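Local coordinates for protein CarG (Serratia, PDB 4O7J) that probably contributes to intrinsic carbapenem resistance in its host and structurally resembles lysozyme inhibitors, at residues D18-Y23 and H45-G50; G39-I44 and E61-D66; Y112-S117 and P124-S129. One frame throughout, in Å; residues are numbered along the deposited sequence.

Contact 1 (D18-Y23 and H45-G50); sequences DGLKDY and HRPDGG. With NA (sodium ion), chain C.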
loop_
_atom_site.group_PDB
_atom_site.type_symbol
_atom_site.label_atom_id
_atom_site.label_comp_id
_atom_site.label_asym_id
_atom_site.label_seq_id
_atom_site.Cartn_x
_atom_site.Cartn_y
_atom_site.Cartn_z
ATOM N N ASP A 18 20.831 6.950 0.730
ATOM C CA ASP A 18 21.317 7.927 -0.205
ATOM C C ASP A 18 21.164 9.386 0.207
ATOM O O ASP A 18 21.308 10.251 -0.599
ATOM C CB ASP A 18 20.606 7.804 -1.514
ATOM C CG ASP A 18 19.139 8.159 -1.415
ATOM O OD1 ASP A 18 18.664 8.419 -0.302
ATOM O OD2 ASP A 18 18.533 8.197 -2.482
ATOM N N GLY A 19 20.848 9.662 1.428
ATOM C CA GLY A 19 20.658 11.009 1.897
ATOM C C GLY A 19 19.275 11.609 1.764
ATOM O O GLY A 19 19.045 12.690 2.270
ATOM N N LEU A 20 18.370 10.968 1.005
ATOM C CA LEU A 20 16.980 11.420 0.908
ATOM C C LEU A 20 16.105 10.572 1.820
ATOM O O LEU A 20 16.072 9.342 1.664
ATOM C CB LEU A 20 16.449 11.338 -0.522
ATOM C CG LEU A 20 17.197 12.144 -1.625
ATOM C CD1 LEU A 20 16.640 11.814 -3.013
ATOM C CD2 LEU A 20 17.097 13.623 -1.355
ATOM N N LYS A 21 15.363 11.232 2.709
ATOM C CA LYS A 21 14.463 10.504 3.613
ATOM C C LYS A 21 13.336 9.843 2.793
ATOM O O LYS A 21 12.705 10.457 1.968
ATOM C CB LYS A 21 13.869 11.397 4.708
ATOM C CG LYS A 21 14.900 11.993 5.647
ATOM C CD LYS A 21 15.414 11.036 6.713
ATOM C CE LYS A 21 16.223 11.850 7.723
ATOM N NZ LYS A 21 17.505 11.192 8.028
ATOM N N ASP A 22 13.131 8.574 3.061
ATOM C CA ASP A 22 12.026 7.787 2.549
ATOM C C ASP A 22 10.937 7.601 3.568
ATOM O O ASP A 22 11.077 8.068 4.721
ATOM C CB ASP A 22 12.631 6.452 2.174
ATOM C CG ASP A 22 13.917 6.626 1.405
ATOM O OD1 ASP A 22 13.912 7.351 0.388
ATOM O OD2 ASP A 22 14.962 6.078 1.816
ATOM N N TYR A 23 9.847 6.926 3.192
ATOM C CA TYR A 23 8.753 6.716 4.151
ATOM C C TYR A 23 8.652 5.259 4.445
ATOM O O TYR A 23 8.659 4.395 3.495
ATOM C CB TYR A 23 7.392 7.066 3.597
ATOM C CG TYR A 23 7.129 8.476 3.148
ATOM C CD1 TYR A 23 7.756 9.579 3.673
ATOM C CD2 TYR A 23 6.125 8.673 2.162
ATOM C CE1 TYR A 23 7.403 10.912 3.224
ATOM C CE2 TYR A 23 5.800 9.932 1.726
ATOM C CZ TYR A 23 6.427 11.045 2.260
ATOM O OH TYR A 23 5.966 12.225 1.732
ATOM N N HIS A 45 12.118 7.856 -1.752
ATOM C CA HIS A 45 12.074 9.238 -2.237
ATOM C C HIS A 45 12.996 9.311 -3.490
ATOM O O HIS A 45 14.162 8.934 -3.424
ATOM C CB HIS A 45 12.567 10.111 -1.109
ATOM C CG HIS A 45 12.436 11.586 -1.337
ATOM N ND1 HIS A 45 12.586 12.500 -0.311
ATOM C CD2 HIS A 45 12.163 12.315 -2.444
ATOM C CE1 HIS A 45 12.395 13.724 -0.773
ATOM N NE2 HIS A 45 12.155 13.642 -2.067
ATOM N N ARG A 46 12.481 9.813 -4.601
ATOM C CA ARG A 46 13.266 9.933 -5.823
ATOM C C ARG A 46 13.897 11.306 -5.997
ATOM O O ARG A 46 13.368 12.293 -5.525
ATOM C CB ARG A 46 12.384 9.693 -7.051
ATOM C CG ARG A 46 11.707 8.333 -7.097
ATOM C CD ARG A 46 10.516 8.354 -8.048
ATOM N NE ARG A 46 10.945 8.865 -9.328
ATOM C CZ ARG A 46 11.515 8.147 -10.299
ATOM N NH1 ARG A 46 11.661 6.824 -10.195
ATOM N NH2 ARG A 46 11.932 8.772 -11.420
ATOM N N PRO A 47 15.008 11.376 -6.721
ATOM C CA PRO A 47 15.542 12.777 -6.942
ATOM C C PRO A 47 14.593 13.790 -7.548
ATOM O O PRO A 47 14.701 14.985 -7.226
ATOM C CB PRO A 47 16.755 12.571 -7.851
ATOM C CG PRO A 47 17.142 11.148 -7.663
ATOM C CD PRO A 47 15.932 10.346 -7.183
ATOM N N ASP A 48 13.659 13.356 -8.384
ATOM C CA ASP A 48 12.703 14.307 -9.009
ATOM C C ASP A 48 11.618 14.725 -8.048
ATOM O O ASP A 48 10.743 15.548 -8.416
ATOM C CB ASP A 48 12.141 13.748 -10.330
ATOM C CG ASP A 48 11.302 12.447 -10.168
ATOM O OD1 ASP A 48 10.915 12.030 -9.027
ATOM O OD2 ASP A 48 11.037 11.818 -11.234
ATOM N N GLY A 49 11.649 14.190 -6.814
ATOM C CA GLY A 49 10.641 14.570 -5.806
ATOM C C GLY A 49 9.477 13.569 -5.688
ATOM O O GLY A 49 8.661 13.686 -4.800
ATOM N N GLY A 50 9.362 12.659 -6.642
ATOM C CA GLY A 50 8.353 11.624 -6.641
ATOM C C GLY A 50 8.693 10.628 -5.539
ATOM O O GLY A 50 9.833 10.573 -5.086
HETATM NA NA NA C . 16.455 7.397 0.477
HETATM O O HOH W 1 15.937 7.844 -1.639
#
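A sodium site on a DxNxDG loop, a variant of the DxDxDG loops best known for binding calcium, meets the loop that follows strand 37-45 through H45, which donates twice across the contact. H45 N reaches D22 OD1 at 2.8 Å in a nearly straight bond (171°), arriving on the anti side of the carboxylate. D22 OD1 also lies 2.5 Å from the sodium ion and D22 OD2 binds it as well, so the carboxylate is bidentate and OD1 is shared between metal and amide proton. The imidazole makes the second bond: H45 ND1 donates to K21 O at 3.1 Å, with the oxygen in the ring plane but the N-H bent to 137°. CG of H45 is anti to the backbone N (chi1 -173°), which lays the ring near CB of L20. L20 contributes backbone and side chain: L20 O binds sodium at 2.3 Å, and L20 CD1 lies 3.8 Å from H45 O. D18 OD1 binds the metal and accepts from L20 N in an Asx turn. Water 1 lies 2.2 Å from sodium and donates to D18 OD2 and H45 O. D14 and N16 complete a seven-oxygen shell. H45 is thus second shell and probably helps, with I15 N on D22 OD2, to hold a metal-bound carboxylate; three aspartates around one ion would probably suit a divalent cation too.

Contact 2 (G39-I44 and E61-D66); sequences GLTFFI and EFTWFD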
loop_
_atom_site.group_PDB
_atom_site.type_symbol
_atom_site.label_atom_id
_atom_site.label_comp_id
_atom_site.label_asym_id
_atom_site.label_seq_id
_atom_site.Cartn_x
_atom_site.Cartn_y
_atom_site.Cartn_z
ATOM N N GLY A 39 0.687 -3.666 9.212
ATOM C CA GLY A 39 1.316 -3.652 7.924
ATOM C C GLY A 39 2.346 -2.554 7.731
ATOM O O GLY A 39 2.177 -1.432 8.266
ATOM N N LEU A 40 3.429 -2.887 7.027
ATOM C CA LEU A 40 4.447 -1.895 6.666
ATOM C C LEU A 40 4.363 -1.601 5.141
ATOM O O LEU A 40 4.370 -2.542 4.320
ATOM C CB LEU A 40 5.820 -2.480 6.909
ATOM C CG LEU A 40 6.070 -2.848 8.352
ATOM C CD1 LEU A 40 7.430 -3.536 8.482
ATOM C CD2 LEU A 40 6.067 -1.616 9.234
ATOM N N THR A 41 4.381 -0.339 4.796
ATOM C CA THR A 41 4.391 0.117 3.396
ATOM C C THR A 41 5.627 1.045 3.225
ATOM O O THR A 41 5.875 1.898 4.078
ATOM C CB THR A 41 3.053 0.827 3.045
ATOM O OG1 THR A 41 1.930 0.032 3.465
ATOM C CG2 THR A 41 2.949 1.013 1.485
ATOM N N PHE A 42 6.431 0.806 2.175
ATOM C CA PHE A 42 7.704 1.484 1.900
ATOM C C PHE A 42 7.615 2.371 0.682
ATOM O O PHE A 42 7.193 1.962 -0.363
ATOM C CB PHE A 42 8.831 0.497 1.717
ATOM C CG PHE A 42 9.118 -0.369 2.945
ATOM C CD1 PHE A 42 8.438 -1.555 3.106
ATOM C CD2 PHE A 42 10.048 0.017 3.867
ATOM C CE1 PHE A 42 8.617 -2.338 4.211
ATOM C CE2 PHE A 42 10.287 -0.771 4.982
ATOM C CZ PHE A 42 9.533 -1.926 5.168
ATOM N N PHE A 43 8.053 3.618 0.843
ATOM C CA PHE A 43 8.085 4.563 -0.233
ATOM C C PHE A 43 9.454 5.199 -0.295
ATOM O O PHE A 43 9.799 5.971 0.630
ATOM C CB PHE A 43 7.037 5.676 -0.056
ATOM C CG PHE A 43 5.632 5.185 0.071
ATOM C CD1 PHE A 43 5.128 4.847 1.287
ATOM C CD2 PHE A 43 4.760 5.201 -1.021
ATOM C CE1 PHE A 43 3.848 4.443 1.418
ATOM C CE2 PHE A 43 3.460 4.751 -0.897
ATOM C CZ PHE A 43 3.007 4.336 0.324
ATOM N N ILE A 44 10.110 5.062 -1.444
ATOM C CA ILE A 44 11.482 5.552 -1.656
ATOM C C ILE A 44 11.442 6.933 -2.343
ATOM O O ILE A 44 10.711 7.137 -3.338
ATOM C CB ILE A 44 12.282 4.638 -2.515
ATOM C CG1 ILE A 44 12.442 3.267 -1.834
ATOM C CG2 ILE A 44 13.654 5.265 -2.798
ATOM C CD1 ILE A 44 13.060 3.319 -0.440
ATOM N N GLU A 61 1.172 -7.652 -3.984
ATOM C CA GLU A 61 0.853 -6.653 -2.953
ATOM C C GLU A 61 1.952 -5.590 -2.774
ATOM O O GLU A 61 3.091 -5.789 -3.179
ATOM C CB GLU A 61 0.714 -7.343 -1.618
ATOM C CG GLU A 61 -0.522 -8.222 -1.428
ATOM C CD GLU A 61 -1.712 -7.449 -0.777
ATOM O OE1 GLU A 61 -1.509 -6.356 -0.131
ATOM O OE2 GLU A 61 -2.854 -7.963 -0.891
ATOM N N PHE A 62 1.589 -4.467 -2.122
ATOM C CA PHE A 62 2.539 -3.413 -1.826
ATOM C C PHE A 62 2.620 -3.038 -0.335
ATOM O O PHE A 62 3.358 -2.122 -0.002
ATOM C CB PHE A 62 2.227 -2.143 -2.651
ATOM C CG PHE A 62 2.605 -2.315 -4.119
ATOM C CD1 PHE A 62 1.796 -3.055 -4.945
ATOM C CD2 PHE A 62 3.774 -1.832 -4.587
ATOM C CE1 PHE A 62 2.101 -3.205 -6.291
ATOM C CE2 PHE A 62 4.128 -2.004 -5.925
ATOM C CZ PHE A 62 3.302 -2.718 -6.758
ATOM N N THR A 63 1.830 -3.724 0.480
ATOM C CA THR A 63 1.980 -3.658 1.967
ATOM C C THR A 63 2.324 -5.046 2.520
ATOM O O THR A 63 1.643 -6.037 2.194
ATOM C CB THR A 63 0.680 -3.071 2.554
ATOM O OG1 THR A 63 0.468 -1.806 1.964
ATOM C CG2 THR A 63 0.726 -2.958 4.035
ATOM N N TRP A 64 3.320 -5.088 3.410
ATOM C CA TRP A 64 3.724 -6.252 4.142
ATOM C C TRP A 64 2.897 -6.415 5.413
ATOM O O TRP A 64 3.027 -5.627 6.331
ATOM C CB TRP A 64 5.220 -6.198 4.544
ATOM C CG TRP A 64 6.180 -6.063 3.425
ATOM C CD1 TRP A 64 6.427 -4.935 2.706
ATOM C CD2 TRP A 64 7.063 -7.061 2.923
ATOM N NE1 TRP A 64 7.351 -5.172 1.745
ATOM C CE2 TRP A 64 7.749 -6.488 1.822
ATOM C CE3 TRP A 64 7.336 -8.410 3.282
ATOM C CZ2 TRP A 64 8.786 -7.160 1.149
ATOM C CZ3 TRP A 64 8.284 -9.116 2.514
ATOM C CH2 TRP A 64 9.014 -8.489 1.484
ATOM N N PHE A 65 2.045 -7.450 5.458
ATOM C CA PHE A 65 1.168 -7.649 6.568
ATOM C C PHE A 65 1.623 -8.821 7.441
ATOM O O PHE A 65 2.150 -9.856 6.932
ATOM C CB PHE A 65 -0.265 -7.919 6.082
ATOM C CG PHE A 65 -1.003 -6.703 5.615
ATOM C CD1 PHE A 65 -1.489 -5.771 6.492
ATOM C CD2 PHE A 65 -1.225 -6.535 4.269
ATOM C CE1 PHE A 65 -2.217 -4.696 6.064
ATOM C CE2 PHE A 65 -1.918 -5.415 3.808
ATOM C CZ PHE A 65 -2.419 -4.519 4.713
ATOM N N ASP A 66 1.355 -8.691 8.708
ATOM C CA ASP A 66 1.384 -9.834 9.606
ATOM C C ASP A 66 0.145 -10.701 9.387
ATOM O O ASP A 66 -0.838 -10.242 8.759
ATOM C CB ASP A 66 1.649 -9.423 11.058
ATOM C CG ASP A 66 0.403 -8.949 11.798
ATOM O OD1 ASP A 66 -0.735 -9.370 11.501
ATOM O OD2 ASP A 66 0.577 -8.082 12.686
HETATM O O HOH W 2 5.946 -1.320 0.352
#
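L40 and W64 form the antiparallel hydrogen-bonded pair that fastens 61-66 to strand 37-45: L40 N reaches W64 O at 2.9 Å, and W64 N returns to L40 O at an equal 2.9 Å. L40 O also lies at the edge of the W64 indole, in its plane. A CA-H...O contact adds to this, G39 CA lying 3.1 Å from W64 O. Beyond the pair, the link is made through water 2, which accepts from F42 N at 2.8 Å and is hydrogen-bonded to F62 O at 2.7 Å.

Of side-chain polar contacts, T41 OG1 and T63 OG1 share a hydrogen bond of 2.8 Å. In both threonines OG1 is anti to the carbonyl carbon (chi1 -49° and -57°), which turns the hydroxyls to each other, while T63 CG2 is left to lie over one face of the F65 ring.

Apolar contact falls on two faces. On that of L40 and W64, the F42 and W64 side chains cross at about a right angle: F42 CE1 is 3.7 Å from W64 CD1, which lies in the plane of the phenyl at its edge, and the phenyl and the five-membered ring of the indole stand at 86°. On the other face F65 CD1 comes to 3.8 Å from G39 CA, where the absence of a side chain leaves the ring room.

Strand 22-29 pairs with strand 37-45 as well. F42 and W64 point to the second sheet, meeting W128 and Y112 edge-to-face, while F62 and F65 meet F65 and F62 of the second subunit.

Contact 3 (Y112-S117 and P124-S129); sequences YRFKVS and PLYEWS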
loop_
_atom_site.group_PDB
_atom_site.type_symbol
_atom_site.label_atom_id
_atom_site.label_comp_id
_atom_site.label_asym_id
_atom_site.label_seq_id
_atom_site.Cartn_x
_atom_site.Cartn_y
_atom_site.Cartn_z
ATOM N N TYR A 112 15.779 -9.689 4.028
ATOM C CA TYR A 112 15.803 -8.957 2.764
ATOM C C TYR A 112 16.679 -7.734 2.894
ATOM O O TYR A 112 16.686 -7.067 3.935
ATOM C CB TYR A 112 14.429 -8.453 2.388
ATOM C CG TYR A 112 13.399 -9.495 2.098
ATOM C CD1 TYR A 112 13.310 -10.068 0.810
ATOM C CD2 TYR A 112 12.599 -9.994 3.084
ATOM C CE1 TYR A 112 12.377 -11.064 0.553
ATOM C CE2 TYR A 112 11.673 -10.982 2.848
ATOM C CZ TYR A 112 11.570 -11.517 1.575
ATOM O OH TYR A 112 10.658 -12.468 1.338
ATOM N N ARG A 113 17.422 -7.447 1.827
ATOM C CA ARG A 113 18.211 -6.248 1.787
ATOM C C ARG A 113 17.662 -5.371 0.662
ATOM O O ARG A 113 17.019 -5.854 -0.319
ATOM C CB ARG A 113 19.699 -6.626 1.556
ATOM C CG ARG A 113 19.902 -7.101 0.144
ATOM C CD ARG A 113 21.323 -7.409 -0.242
ATOM N NE ARG A 113 21.362 -7.497 -1.703
ATOM C CZ ARG A 113 20.920 -8.531 -2.415
ATOM N NH1 ARG A 113 20.430 -9.636 -1.819
ATOM N NH2 ARG A 113 21.005 -8.457 -3.752
ATOM N N PHE A 114 17.972 -4.095 0.747
ATOM C CA PHE A 114 17.539 -3.140 -0.236
ATOM C C PHE A 114 18.305 -3.300 -1.551
ATOM O O PHE A 114 19.548 -3.352 -1.537
ATOM C CB PHE A 114 17.698 -1.765 0.289
ATOM C CG PHE A 114 17.118 -0.758 -0.598
ATOM C CD1 PHE A 114 17.865 -0.192 -1.629
ATOM C CD2 PHE A 114 15.781 -0.412 -0.441
ATOM C CE1 PHE A 114 17.276 0.726 -2.489
ATOM C CE2 PHE A 114 15.201 0.491 -1.264
ATOM C CZ PHE A 114 15.946 1.063 -2.297
ATOM N N LYS A 115 17.590 -3.316 -2.659
ATOM C CA LYS A 115 18.223 -3.517 -3.997
ATOM C C LYS A 115 17.640 -2.583 -5.058
ATOM O O LYS A 115 16.404 -2.486 -5.259
ATOM C CB LYS A 115 18.094 -4.949 -4.444
ATOM C CG LYS A 115 18.713 -5.239 -5.827
ATOM C CD LYS A 115 18.658 -6.676 -6.228
ATOM C CE LYS A 115 19.632 -6.915 -7.382
ATOM N NZ LYS A 115 19.263 -8.162 -8.107
ATOM N N VAL A 116 18.532 -1.848 -5.717
ATOM C CA VAL A 116 18.135 -0.999 -6.857
ATOM C C VAL A 116 18.480 -1.643 -8.185
ATOM O O VAL A 116 19.595 -2.174 -8.333
ATOM C CB VAL A 116 18.853 0.337 -6.788
ATOM C CG1 VAL A 116 18.309 1.311 -7.835
ATOM C CG2 VAL A 116 18.668 0.916 -5.427
ATOM N N SER A 117 17.542 -1.642 -9.133
ATOM C CA SER A 117 17.735 -2.348 -10.428
ATOM C C SER A 117 17.409 -1.294 -11.483
ATOM O O SER A 117 16.277 -1.074 -11.811
ATOM C CB SER A 117 16.855 -3.592 -10.550
ATOM O OG SER A 117 17.100 -4.583 -9.536
ATOM N N PRO A 124 11.315 -4.314 -10.806
ATOM C CA PRO A 124 11.138 -3.147 -9.903
ATOM C C PRO A 124 12.452 -2.410 -9.703
ATOM O O PRO A 124 13.490 -3.029 -9.456
ATOM C CB PRO A 124 10.668 -3.777 -8.600
ATOM C CG PRO A 124 10.124 -5.117 -9.005
ATOM C CD PRO A 124 10.948 -5.583 -10.156
ATOM N N LEU A 125 12.389 -1.083 -9.849
ATOM C CA LEU A 125 13.521 -0.235 -9.652
ATOM C C LEU A 125 14.053 -0.383 -8.220
ATOM O O LEU A 125 15.289 -0.511 -7.999
ATOM C CB LEU A 125 13.122 1.204 -9.868
ATOM C CG LEU A 125 14.190 2.238 -9.593
ATOM C CD1 LEU A 125 15.436 1.924 -10.397
ATOM C CD2 LEU A 125 13.625 3.601 -9.905
ATOM N N TYR A 126 13.113 -0.394 -7.262
ATOM C CA TYR A 126 13.454 -0.548 -5.821
ATOM C C TYR A 126 12.710 -1.721 -5.244
ATOM O O TYR A 126 11.454 -1.799 -5.327
ATOM C CB TYR A 126 13.063 0.688 -5.021
ATOM C CG TYR A 126 13.662 1.972 -5.525
ATOM C CD1 TYR A 126 15.037 2.189 -5.540
ATOM C CD2 TYR A 126 12.857 2.967 -5.980
ATOM C CE1 TYR A 126 15.574 3.388 -5.970
ATOM C CE2 TYR A 126 13.382 4.124 -6.484
ATOM C CZ TYR A 126 14.744 4.335 -6.469
ATOM O OH TYR A 126 15.246 5.517 -6.904
ATOM N N GLU A 127 13.459 -2.681 -4.679
ATOM C CA GLU A 127 12.845 -3.875 -4.073
ATOM C C GLU A 127 13.620 -4.388 -2.847
ATOM O O GLU A 127 14.766 -4.041 -2.644
ATOM C CB GLU A 127 12.683 -5.022 -5.097
ATOM C CG GLU A 127 14.015 -5.666 -5.347
ATOM C CD GLU A 127 14.089 -6.595 -6.571
ATOM O OE1 GLU A 127 13.081 -6.771 -7.303
ATOM O OE2 GLU A 127 15.224 -7.108 -6.771
ATOM N N TRP A 128 12.949 -5.217 -2.058
ATOM C CA TRP A 128 13.553 -5.982 -0.989
ATOM C C TRP A 128 13.962 -7.336 -1.610
ATOM O O TRP A 128 13.133 -8.115 -2.130
ATOM C CB TRP A 128 12.569 -6.190 0.110
ATOM C CG TRP A 128 12.309 -4.972 0.900
ATOM C CD1 TRP A 128 11.204 -4.241 0.870
ATOM C CD2 TRP A 128 13.216 -4.332 1.818
ATOM N NE1 TRP A 128 11.314 -3.197 1.716
ATOM C CE2 TRP A 128 12.544 -3.197 2.309
ATOM C CE3 TRP A 128 14.532 -4.571 2.227
ATOM C CZ2 TRP A 128 13.094 -2.366 3.239
ATOM C CZ3 TRP A 128 15.120 -3.739 3.144
ATOM C CH2 TRP A 128 14.403 -2.608 3.653
ATOM N N SER A 129 15.273 -7.576 -1.625
ATOM C CA SER A 129 15.813 -8.721 -2.269
ATOM C C SER A 129 16.285 -9.697 -1.238
ATOM O O SER A 129 17.059 -9.349 -0.354
ATOM C CB SER A 129 17.012 -8.313 -3.161
ATOM O OG SER A 129 17.675 -9.442 -3.706
HETATM O O HOH W 3 15.620 -3.923 -7.602
#
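R113 and S129 exchange two backbone hydrogen bonds, 2.9 Å from R113 N to S129 O and 2.8 Å from S129 N to R113 O, the latter almost straight at 177°. K115 and E127 repeat the pattern, and S117 N to L125 O carries it past the end of the strands in this antiparallel hairpin.

Side chains then divide by face. F114 and Y126 cross, with F114 CZ 3.6 Å from Y126 CD1 and the ring planes 33° apart. V116 CG2 abuts the Y126 ring at its edge, in plane; the preceding residue, L125, lays CG over the centre of one face of that ring. W128 CB packs on Y112 CB at 3.7 Å. On the opposite face S129 CB lies over the R113 guanidinium. E127 CG lies between the backbone N and the carbonyl carbon (chi1 76°), and the chain then extends, bringing the carboxylate alongside the lysine: K115 CD is 3.5 Å from E127 OE2.

Water 3 joins K115 O, P124 O and S117 OG near the end of the paired strands. Further out, I44 backs F114 and Y126, T57 bonds to W128 O, and N32 of the second subunit bonds to S117 O. The hairpin thus has an aromatic face that packs against the other sheet and a charged face, where attraction between K115 and E127 would probably be weaker than in a salt bridge, since K115 NZ stays 4.4 Å from E127 OE2.

Along the chain, contacts 1 and 2 interleave, their segments alternating, whereas contact 3 opens only after both have closed. Contacts 1 and 2 share the first antiparallel sheet, where strands 22-29 and 37-45 are neighbours; their centres lie about 17 Å apart, and Y23 N approaches F43 O at 2.7 Å, a probable hydrogen bond. Contact 3 belongs to the four-stranded second sheet, its centre about 15 Å from that of contact 1 and about 14 Å from that of contact 2. F42 and I44 meet W128 and F114 between the sheets, joining contacts 2 and 3. Through Y23 and R46, F62 and F65, and the S117 and L125 end of the hairpin, all three reach the second subunit.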